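Signal recognition particle 54 kDa protein (Aeropyrum pernix, PDB 7EPK) is a signal recognition particle protein of the SRP54 family, combining a helical bundle, a P-loop NTPase-type domain and a helical signal peptide binding domain. Local coordinates at residues Lys11-Gly16 / Trp69-Val74; Tyr382-Arg387 / Arg397-Gly402; Glu389-Arg394 / Glu412-Tyr417. All blocks are in the same frame, centred on the assembly; numbering follows the deposited sequence.

Contact 1 of 3, residues Lys11-Gly16 / Trp69-Val74; sequences KFLRGG and WMIKIV
The ring of F12 is the flat group of this contact, and both neighbours from the facing helix, I71 and M70, meet it obliquely, neither squarely over a face nor in its plane. Outside the pair of segments, the ring of F26 meets the same phenyl group at an interplanar angle of about 35°. The setting is the helical bundle of SRP54 proteins, where the end of helix 4-13 packs against helix 66-81 with two further helices between them in sequence. Segment 11-16 is helical only as far as L13, so the contact uses the last turn of its helix.

On the CD2-CE2 side of the ring lies the outer branch of I71, with CD1 at 3.5 Å from F12 CD2 and CG1 at 3.7 Å from F12 CE2. The two side chains slide past each other in opposite directions. The far end of the ring serves M70 instead: F12 CZ is 3.8 Å from M70 CB, and these side chains cross at about a right angle. M70 has CG anti to the backbone N (chi1 -175°) and bends at the next bond, so that its end turns away from F12; the side chain touches Y19 and V23 of helix 19-36 and I51 of helix 41-57.

All of this is apolar packing, burying 160 Å² over both segments, and no hydrogen bond joins the two. The backbone F12 O is held by R67 NH1, just before segment 69-74. Helix 293-320 brings L299 against both L13 and I71, and L13 CD1 reaches I71 CG1 at 4.1 Å.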
loop_
_atom_site.group_PDB
_atom_site.type_symbol
_atom_site.label_atom_id
_atom_site.label_comp_id
_atom_site.label_asym_id
_atom_site.label_seq_id
_atom_site.Cartn_x
_atom_site.Cartn_y
_atom_site.Cartn_z
ATOM N N LYS A 11 2.667 -23.130 8.372
ATOM C CA LYS A 11 3.220 -24.467 8.029
ATOM C C LYS A 11 4.467 -24.234 7.174
ATOM O O LYS A 11 5.556 -24.653 7.619
ATOM C CB LYS A 11 2.197 -25.357 7.321
ATOM C CG LYS A 11 2.614 -26.812 7.148
ATOM C CD LYS A 11 1.560 -27.693 6.480
ATOM C CE LYS A 11 1.112 -27.182 5.123
ATOM N NZ LYS A 11 0.031 -28.013 4.542
ATOM N N PHE A 12 4.327 -23.523 6.046
ATOM C CA PHE A 12 5.441 -23.246 5.103
ATOM C C PHE A 12 6.634 -22.649 5.856
ATOM O O PHE A 12 7.774 -23.131 5.675
ATOM C CB PHE A 12 5.044 -22.291 3.982
ATOM C CG PHE A 12 6.159 -22.010 3.001
ATOM C CD1 PHE A 12 6.671 -23.012 2.197
ATOM C CD2 PHE A 12 6.681 -20.734 2.853
ATOM C CE1 PHE A 12 7.666 -22.744 1.272
ATOM C CE2 PHE A 12 7.679 -20.468 1.924
ATOM C CZ PHE A 12 8.170 -21.477 1.133
ATOM N N LEU A 13 6.390 -21.642 6.691
ATOM C CA LEU A 13 7.483 -20.832 7.294
ATOM C C LEU A 13 8.236 -21.672 8.343
ATOM O O LEU A 13 9.473 -21.488 8.464
ATOM C CB LEU A 13 6.879 -19.544 7.866
ATOM C CG LEU A 13 7.749 -18.287 7.805
ATOM C CD1 LEU A 13 8.386 -18.085 6.440
ATOM C CD2 LEU A 13 6.916 -17.065 8.168
ATOM N N ARG A 14 7.538 -22.590 9.026
ATOM C CA ARG A 14 8.085 -23.410 10.139
ATOM C C ARG A 14 8.065 -24.881 9.710
ATOM O O ARG A 14 9.055 -25.307 9.076
ATOM C CB ARG A 14 7.313 -23.136 11.435
ATOM C CG ARG A 14 7.670 -21.825 12.133
ATOM C CD ARG A 14 6.872 -20.618 11.644
ATOM N NE ARG A 14 6.818 -19.485 12.576
ATOM C CZ ARG A 14 6.086 -18.377 12.413
ATOM N NH1 ARG A 14 6.125 -17.425 13.328
ATOM N NH2 ARG A 14 5.313 -18.214 11.351
ATOM N N GLY A 15 6.975 -25.602 9.994
ATOM C CA GLY A 15 6.809 -27.053 9.745
ATOM C C GLY A 15 7.631 -27.563 8.565
ATOM O O GLY A 15 7.051 -27.699 7.459
ATOM N N GLY A 16 8.907 -27.899 8.810
ATOM C CA GLY A 16 9.976 -28.030 7.798
ATOM C C GLY A 16 9.734 -29.159 6.801
ATOM O O GLY A 16 8.703 -29.100 6.050
ATOM N N TRP A 69 12.237 -15.664 1.415
ATOM C CA TRP A 69 12.280 -15.005 0.087
ATOM C C TRP A 69 11.035 -15.366 -0.710
ATOM O O TRP A 69 10.684 -14.635 -1.640
ATOM C CB TRP A 69 13.528 -15.428 -0.687
ATOM C CG TRP A 69 13.728 -14.702 -1.978
ATOM C CD1 TRP A 69 13.853 -15.258 -3.217
ATOM C CD2 TRP A 69 13.857 -13.275 -2.150
ATOM N NE1 TRP A 69 14.065 -14.276 -4.155
ATOM C CE2 TRP A 69 14.062 -13.048 -3.533
ATOM C CE3 TRP A 69 13.810 -12.168 -1.284
ATOM C CZ2 TRP A 69 14.227 -11.761 -4.057
ATOM C CZ3 TRP A 69 13.973 -10.903 -1.803
ATOM C CH2 TRP A 69 14.179 -10.704 -3.172
ATOM N N MET A 70 10.465 -16.528 -0.437
ATOM C CA MET A 70 9.358 -17.051 -1.267
ATOM C C MET A 70 8.080 -16.361 -0.796
ATOM O O MET A 70 7.292 -15.986 -1.662
ATOM C CB MET A 70 9.209 -18.576 -1.163
ATOM C CG MET A 70 8.151 -19.127 -2.092
ATOM S SD MET A 70 8.501 -18.776 -3.821
ATOM C CE MET A 70 7.227 -19.794 -4.563
ATOM N N ILE A 71 7.896 -16.199 0.515
ATOM C CA ILE A 71 6.713 -15.493 1.070
ATOM C C ILE A 71 6.769 -14.024 0.625
ATOM O O ILE A 71 5.715 -13.479 0.269
ATOM C CB ILE A 71 6.641 -15.655 2.591
ATOM C CG1 ILE A 71 6.395 -17.111 2.966
ATOM C CG2 ILE A 71 5.569 -14.742 3.175
ATOM C CD1 ILE A 71 5.140 -17.675 2.339
ATOM N N LYS A 72 7.958 -13.428 0.602
ATOM C CA LYS A 72 8.173 -12.033 0.145
ATOM C C LYS A 72 7.715 -11.914 -1.312
ATOM O O LYS A 72 7.282 -10.820 -1.702
ATOM C CB LYS A 72 9.646 -11.664 0.334
ATOM C CG LYS A 72 10.147 -10.432 -0.404
ATOM C CD LYS A 72 9.876 -9.135 0.302
ATOM C CE LYS A 72 10.935 -8.112 -0.021
ATOM N NZ LYS A 72 11.333 -8.200 -1.448
ATOM N N ILE A 73 7.828 -12.986 -2.088
ATOM C CA ILE A 73 7.393 -13.033 -3.511
ATOM C C ILE A 73 5.883 -13.293 -3.573
ATOM O O ILE A 73 5.225 -12.731 -4.474
ATOM C CB ILE A 73 8.177 -14.096 -4.301
ATOM C CG1 ILE A 73 9.592 -13.611 -4.637
ATOM C CG2 ILE A 73 7.403 -14.495 -5.545
ATOM C CD1 ILE A 73 10.420 -14.598 -5.459
ATOM N N VAL A 74 5.344 -14.119 -2.672
ATOM C CA VAL A 74 3.891 -14.471 -2.676
ATOM C C VAL A 74 3.107 -13.196 -2.321
ATOM O O VAL A 74 2.296 -12.750 -3.145
ATOM C CB VAL A 74 3.610 -15.679 -1.758
ATOM C CG1 VAL A 74 2.140 -15.864 -1.426
ATOM C CG2 VAL A 74 4.159 -16.957 -2.384
#

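Contact 2 of 3, residues Tyr382-Arg387 / Arg397-Gly402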
loop_
_atom_site.group_PDB
_atom_site.type_symbol
_atom_site.label_atom_id
_atom_site.label_comp_id
_atom_site.label_asym_id
_atom_site.label_seq_id
_atom_site.Cartn_x
_atom_site.Cartn_y
_atom_site.Cartn_z
ATOM N N TYR A 382 34.077 15.088 -7.581
ATOM C CA TYR A 382 34.293 13.708 -8.082
ATOM C C TYR A 382 35.791 13.395 -8.089
ATOM O O TYR A 382 36.141 12.238 -7.850
ATOM C CB TYR A 382 33.654 13.532 -9.461
ATOM C CG TYR A 382 32.151 13.597 -9.421
ATOM C CD1 TYR A 382 31.410 12.589 -8.826
ATOM C CD2 TYR A 382 31.477 14.696 -9.909
ATOM C CE1 TYR A 382 30.024 12.653 -8.769
ATOM C CE2 TYR A 382 30.100 14.781 -9.851
ATOM C CZ TYR A 382 29.363 13.754 -9.291
ATOM O OH TYR A 382 27.998 13.850 -9.244
ATOM N N GLU A 383 36.623 14.388 -8.393
ATOM C CA GLU A 383 38.103 14.260 -8.406
ATOM C C GLU A 383 38.595 14.053 -6.973
ATOM O O GLU A 383 39.375 13.121 -6.726
ATOM C CB GLU A 383 38.752 15.506 -8.998
ATOM C CG GLU A 383 40.261 15.424 -9.093
ATOM C CD GLU A 383 40.884 16.733 -9.536
ATOM O OE1 GLU A 383 40.958 17.612 -8.678
ATOM O OE2 GLU A 383 41.263 16.886 -10.735
ATOM N N GLU A 384 38.117 14.871 -6.046
ATOM C CA GLU A 384 38.352 14.663 -4.595
ATOM C C GLU A 384 37.884 13.271 -4.171
ATOM O O GLU A 384 38.675 12.596 -3.539
ATOM C CB GLU A 384 37.669 15.753 -3.786
ATOM C CG GLU A 384 38.269 17.103 -4.088
ATOM C CD GLU A 384 37.795 18.174 -3.155
ATOM O OE1 GLU A 384 38.244 19.306 -3.346
ATOM O OE2 GLU A 384 36.971 17.859 -2.262
ATOM N N LEU A 385 36.679 12.833 -4.546
ATOM C CA LEU A 385 36.179 11.484 -4.139
ATOM C C LEU A 385 37.243 10.445 -4.506
ATOM O O LEU A 385 37.476 9.525 -3.731
ATOM C CB LEU A 385 34.843 11.164 -4.824
ATOM C CG LEU A 385 33.533 11.454 -4.065
ATOM C CD1 LEU A 385 33.720 11.759 -2.580
ATOM C CD2 LEU A 385 32.754 12.574 -4.738
ATOM N N ASP A 386 37.896 10.642 -5.645
ATOM C CA ASP A 386 38.824 9.653 -6.249
ATOM C C ASP A 386 40.167 9.723 -5.540
ATOM O O ASP A 386 40.734 8.672 -5.267
ATOM C CB ASP A 386 39.039 9.911 -7.740
ATOM C CG ASP A 386 39.829 8.797 -8.389
ATOM O OD1 ASP A 386 39.668 7.639 -7.950
ATOM O OD2 ASP A 386 40.597 9.095 -9.313
ATOM N N ARG A 387 40.637 10.944 -5.310
ATOM C CA ARG A 387 41.978 11.257 -4.777
ATOM C C ARG A 387 41.803 12.197 -3.587
ATOM O O ARG A 387 41.977 13.407 -3.698
ATOM C CB ARG A 387 42.813 11.869 -5.910
ATOM C CG ARG A 387 43.301 10.863 -6.948
ATOM C CD ARG A 387 43.892 11.535 -8.172
ATOM N NE ARG A 387 44.998 12.420 -7.820
ATOM C CZ ARG A 387 45.243 13.612 -8.375
ATOM N NH1 ARG A 387 44.472 14.099 -9.339
ATOM N NH2 ARG A 387 46.279 14.322 -7.968
ATOM N N ARG A 397 38.556 23.729 3.431
ATOM C CA ARG A 397 37.711 24.915 3.714
ATOM C C ARG A 397 36.442 24.846 2.851
ATOM O O ARG A 397 35.356 24.828 3.442
ATOM C CB ARG A 397 38.534 26.194 3.509
ATOM C CG ARG A 397 37.762 27.489 3.727
ATOM C CD ARG A 397 37.323 27.735 5.163
ATOM N NE ARG A 397 36.313 28.788 5.251
ATOM C CZ ARG A 397 35.806 29.281 6.380
ATOM N NH1 ARG A 397 36.210 28.826 7.558
ATOM N NH2 ARG A 397 34.893 30.236 6.324
ATOM N N ARG A 398 36.561 24.779 1.519
ATOM C CA ARG A 398 35.381 24.765 0.598
ATOM C C ARG A 398 34.424 23.655 1.037
ATOM O O ARG A 398 33.200 23.899 1.014
ATOM C CB ARG A 398 35.754 24.554 -0.877
ATOM C CG ARG A 398 34.564 24.536 -1.839
ATOM C CD ARG A 398 34.867 24.093 -3.276
ATOM N NE ARG A 398 35.615 22.835 -3.366
ATOM C CZ ARG A 398 35.106 21.616 -3.188
ATOM N NH1 ARG A 398 33.823 21.455 -2.916
ATOM N NH2 ARG A 398 35.886 20.554 -3.271
ATOM N N ILE A 399 34.974 22.502 1.433
ATOM C CA ILE A 399 34.202 21.280 1.803
ATOM C C ILE A 399 33.365 21.602 3.050
ATOM O O ILE A 399 32.136 21.376 3.018
ATOM C CB ILE A 399 35.154 20.072 1.962
ATOM C CG1 ILE A 399 35.758 19.666 0.614
ATOM C CG2 ILE A 399 34.467 18.894 2.634
ATOM C CD1 ILE A 399 36.898 18.687 0.716
ATOM N N ALA A 400 33.991 22.185 4.074
ATOM C CA ALA A 400 33.348 22.591 5.350
ATOM C C ALA A 400 32.102 23.467 5.119
ATOM O O ALA A 400 31.093 23.250 5.829
ATOM C CB ALA A 400 34.356 23.310 6.213
ATOM N N ILE A 401 32.174 24.431 4.187
ATOM C CA ILE A 401 31.090 25.419 3.870
ATOM C C ILE A 401 29.899 24.674 3.267
ATOM O O ILE A 401 28.802 24.782 3.829
ATOM C CB ILE A 401 31.581 26.537 2.918
ATOM C CG1 ILE A 401 32.246 27.700 3.670
ATOM C CG2 ILE A 401 30.447 27.043 2.024
ATOM C CD1 ILE A 401 33.512 27.341 4.431
ATOM N N GLY A 402 30.130 23.964 2.160
ATOM C CA GLY A 402 29.094 23.256 1.395
ATOM C C GLY A 402 28.274 22.339 2.285
ATOM O O GLY A 402 27.067 22.156 1.979
#
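E384 reaches from helix 382-386 to the facing helix 393-402, where its carboxylate meets two successive side chains, R398 and I399. The backbones stay well apart, with 10.1 Å between E384 CA and I399 CA, so side-chain length has to bridge the gap. E384 does so with an extended chain beyond CG (chi2 -170°), and R398 comes from the opposite direction, bent at chi3 to turn its guanidinium toward the acid.

The compact part is the buried carboxylate. Its OE1 lies at the edge of the R398 guanidinium, near the plane, 2.7 Å from R398 NH2, in a salt bridge. The hydrogen bond within that bridge is weak by its angle, 127° at the hydrogen, and the carboxylate and guanidinium planes are 42° apart, so the pairing is not a coplanar two-pronged one. R398 NH2 in fact faces both carboxylate oxygens, with E384 OE2 the farther at 3.1 Å. R395 NH1 forms a second salt bridge to OE1, which would favour the charged form of the acid. On the hydrocarbon flank, I399 brings its tip, CD1, beside OE2 with CG1 behind it, and I391 packs against both E384 and I399.

The loose part is the solvent-exposed R398, whose contact with E384 involves little beyond NH2. R398 NH1 turns to another partner, the carbonyl S379 O at the end of helix 367-379, so one guanidinium links two places in the fold. With just 107 Å² buried over both segments, the interface is narrow. Two successive short helices bridged by a buried acid are consistent with the all-helical signal peptide binding domain of SRP54 proteins.

Contact 3 of 3, residues Glu389-Arg394 / Glu412-Tyr417; sequences EIIDKR and ELLVYY
E389 and Y417 are brought together by two different first torsions. In E389, CG lies between the backbone N and the carbonyl carbon (chi1 40°), and a further bend at chi2 swings the carboxylate toward helix 409-423 although the CB bond does not point there. Y417 places its ring anti to its own backbone N (chi1 160°), which sends the hydroxyl out to the acid.

The result is a hydrogen bond from Y417 OH to E389 OE1, 3.2 Å long. It uses the syn lone pair of OE1, on the side of the other oxygen, and OE1 lies near the ring plane at its edge, with carboxylate and ring planes 26° apart. P388 and I329 also touch Y417.

Deeper in, the second half of the contact is apolar: I391 CG2 approaches L414 CD2 at 3.8 Å, the two side chains crossing obliquely. M380 and M396 touch both residues, so the pair belongs to the hydrophobic core of the signal peptide binding domain. Immediately after I391, D392 is the N-cap of helix 393-402, its OD1 bonded to R395 N.

The stronger polar partner of Y417 OH is K421 NZ, one turn further along helix 409-423; the long bond to E389 supplements it. A lysine bonded to the phenol oxygen would, by cooperativity, probably make the O-H a better donor to E389.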
loop_
_atom_site.group_PDB
_atom_site.type_symbol
_atom_site.label_atom_id
_atom_site.label_comp_id
_atom_site.label_asym_id
_atom_site.label_seq_id
_atom_site.Cartn_x
_atom_site.Cartn_y
_atom_site.Cartn_z
ATOM N N GLU A 389 43.644 12.679 -1.109
ATOM C CA GLU A 389 45.008 13.185 -0.751
ATOM C C GLU A 389 45.257 14.560 -1.386
ATOM O O GLU A 389 46.089 15.314 -0.851
ATOM C CB GLU A 389 46.108 12.209 -1.189
ATOM C CG GLU A 389 45.891 11.562 -2.558
ATOM C CD GLU A 389 45.088 10.260 -2.567
ATOM O OE1 GLU A 389 44.617 9.814 -1.480
ATOM O OE2 GLU A 389 44.932 9.680 -3.663
ATOM N N ILE A 390 44.555 14.858 -2.483
ATOM C CA ILE A 390 44.553 16.168 -3.197
ATOM C C ILE A 390 44.049 17.260 -2.255
ATOM O O ILE A 390 44.433 18.408 -2.484
ATOM C CB ILE A 390 43.711 16.054 -4.495
ATOM C CG1 ILE A 390 44.591 15.708 -5.703
ATOM C CG2 ILE A 390 42.841 17.278 -4.771
ATOM C CD1 ILE A 390 45.856 16.548 -5.831
ATOM N N ILE A 391 43.223 16.909 -1.264
ATOM C CA ILE A 391 42.503 17.859 -0.360
ATOM C C ILE A 391 43.529 18.592 0.504
ATOM O O ILE A 391 43.999 18.000 1.488
ATOM C CB ILE A 391 41.447 17.140 0.507
ATOM C CG1 ILE A 391 40.340 16.521 -0.353
ATOM C CG2 ILE A 391 40.886 18.090 1.553
ATOM C CD1 ILE A 391 39.251 15.796 0.424
ATOM N N ASP A 392 43.845 19.833 0.115
ATOM C CA ASP A 392 44.725 20.803 0.821
ATOM C C ASP A 392 43.848 21.580 1.806
ATOM O O ASP A 392 42.765 21.057 2.161
ATOM C CB ASP A 392 45.434 21.727 -0.182
ATOM C CG ASP A 392 44.493 22.663 -0.930
ATOM O OD1 ASP A 392 43.438 23.040 -0.349
ATOM O OD2 ASP A 392 44.807 22.997 -2.096
ATOM N N LYS A 393 44.280 22.790 2.184
ATOM C CA LYS A 393 43.607 23.665 3.181
ATOM C C LYS A 393 42.430 24.388 2.524
ATOM O O LYS A 393 41.364 24.483 3.180
ATOM C CB LYS A 393 44.606 24.665 3.773
ATOM C CG LYS A 393 45.311 24.198 5.040
ATOM C CD LYS A 393 44.360 23.754 6.156
ATOM C CE LYS A 393 43.280 24.766 6.490
ATOM N NZ LYS A 393 42.697 24.537 7.835
ATOM N N ARG A 394 42.643 24.876 1.295
ATOM C CA ARG A 394 41.646 25.601 0.457
ATOM C C ARG A 394 40.435 24.697 0.201
ATOM O O ARG A 394 39.292 25.175 0.376
ATOM C CB ARG A 394 42.258 26.026 -0.883
ATOM C CG ARG A 394 41.254 26.650 -1.839
ATOM C CD ARG A 394 41.849 26.953 -3.195
ATOM N NE ARG A 394 40.858 27.572 -4.067
ATOM C CZ ARG A 394 40.460 28.842 -3.995
ATOM N NH1 ARG A 394 40.959 29.662 -3.083
ATOM N NH2 ARG A 394 39.548 29.291 -4.840
ATOM N N GLU A 412 39.056 15.000 10.524
ATOM C CA GLU A 412 38.764 13.762 11.306
ATOM C C GLU A 412 38.519 12.601 10.328
ATOM O O GLU A 412 39.157 11.560 10.495
ATOM C CB GLU A 412 37.552 13.929 12.234
ATOM C CG GLU A 412 37.731 14.919 13.381
ATOM C CD GLU A 412 36.444 15.344 14.088
ATOM O OE1 GLU A 412 35.356 14.869 13.696
ATOM O OE2 GLU A 412 36.521 16.162 15.031
ATOM N N LEU A 413 37.609 12.783 9.363
ATOM C CA LEU A 413 37.287 11.785 8.308
ATOM C C LEU A 413 38.595 11.419 7.614
ATOM O O LEU A 413 38.927 10.217 7.526
ATOM C CB LEU A 413 36.269 12.374 7.310
ATOM C CG LEU A 413 36.021 11.602 6.001
ATOM C CD1 LEU A 413 35.800 10.115 6.239
ATOM C CD2 LEU A 413 34.823 12.168 5.254
ATOM N N LEU A 414 39.304 12.445 7.142
ATOM C CA LEU A 414 40.545 12.277 6.359
ATOM C C LEU A 414 41.493 11.351 7.127
ATOM O O LEU A 414 41.922 10.324 6.538
ATOM C CB LEU A 414 41.121 13.657 6.051
ATOM C CG LEU A 414 40.836 14.142 4.627
ATOM C CD1 LEU A 414 39.366 14.019 4.258
ATOM C CD2 LEU A 414 41.308 15.570 4.432
ATOM N N VAL A 415 41.727 11.625 8.414
ATOM C CA VAL A 415 42.604 10.779 9.283
ATOM C C VAL A 415 42.019 9.365 9.302
ATOM O O VAL A 415 42.809 8.410 9.121
ATOM C CB VAL A 415 42.767 11.354 10.706
ATOM C CG1 VAL A 415 43.546 10.423 11.629
ATOM C CG2 VAL A 415 43.429 12.719 10.678
ATOM N N TYR A 416 40.697 9.257 9.493
ATOM C CA TYR A 416 39.935 7.980 9.587
ATOM C C TYR A 416 40.263 7.147 8.356
ATOM O O TYR A 416 40.772 6.004 8.484
ATOM C CB TYR A 416 38.427 8.227 9.692
ATOM C CG TYR A 416 37.587 6.980 9.804
ATOM C CD1 TYR A 416 37.384 6.365 11.030
ATOM C CD2 TYR A 416 36.989 6.414 8.687
ATOM C CE1 TYR A 416 36.616 5.218 11.143
ATOM C CE2 TYR A 416 36.222 5.268 8.784
ATOM C CZ TYR A 416 36.029 4.674 10.019
ATOM O OH TYR A 416 35.275 3.550 10.139
ATOM N N TYR A 417 40.033 7.751 7.195
ATOM C CA TYR A 417 40.418 7.188 5.881
ATOM C C TYR A 417 41.872 6.708 5.992
ATOM O O TYR A 417 42.082 5.492 5.917
ATOM C CB TYR A 417 40.099 8.209 4.784
ATOM C CG TYR A 417 40.830 7.997 3.486
ATOM C CD1 TYR A 417 40.394 7.087 2.541
ATOM C CD2 TYR A 417 41.985 8.705 3.214
ATOM C CE1 TYR A 417 41.091 6.894 1.357
ATOM C CE2 TYR A 417 42.690 8.529 2.037
ATOM C CZ TYR A 417 42.240 7.625 1.102
ATOM O OH TYR A 417 42.943 7.518 -0.059
#

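In the fold
From the N terminus, contact 1 comes first: it brings helix 66-81 back to helix 4-13 and closes a loop of 52 residues that holds helices 19-36 and 41-57, all within the helical bundle. The chain then runs through the P-loop domain and helices 293-320, 326-337, 350-356 and 367-379 before contact 2 opens. Contacts 2 and 3 close short loops of 9 and 17 residues, and they cross, because segment 389-394 falls inside the first loop whereas 412-417 follows contact 2. Both use helix 393-402 and they touch directly, I399 CD1 lying 3.7 Å from I391 CD1. Together they tie helices 382-386, 393-402 and 409-423. Contact 1 stays separate, its nearest atoms about 28 Å from contact 3.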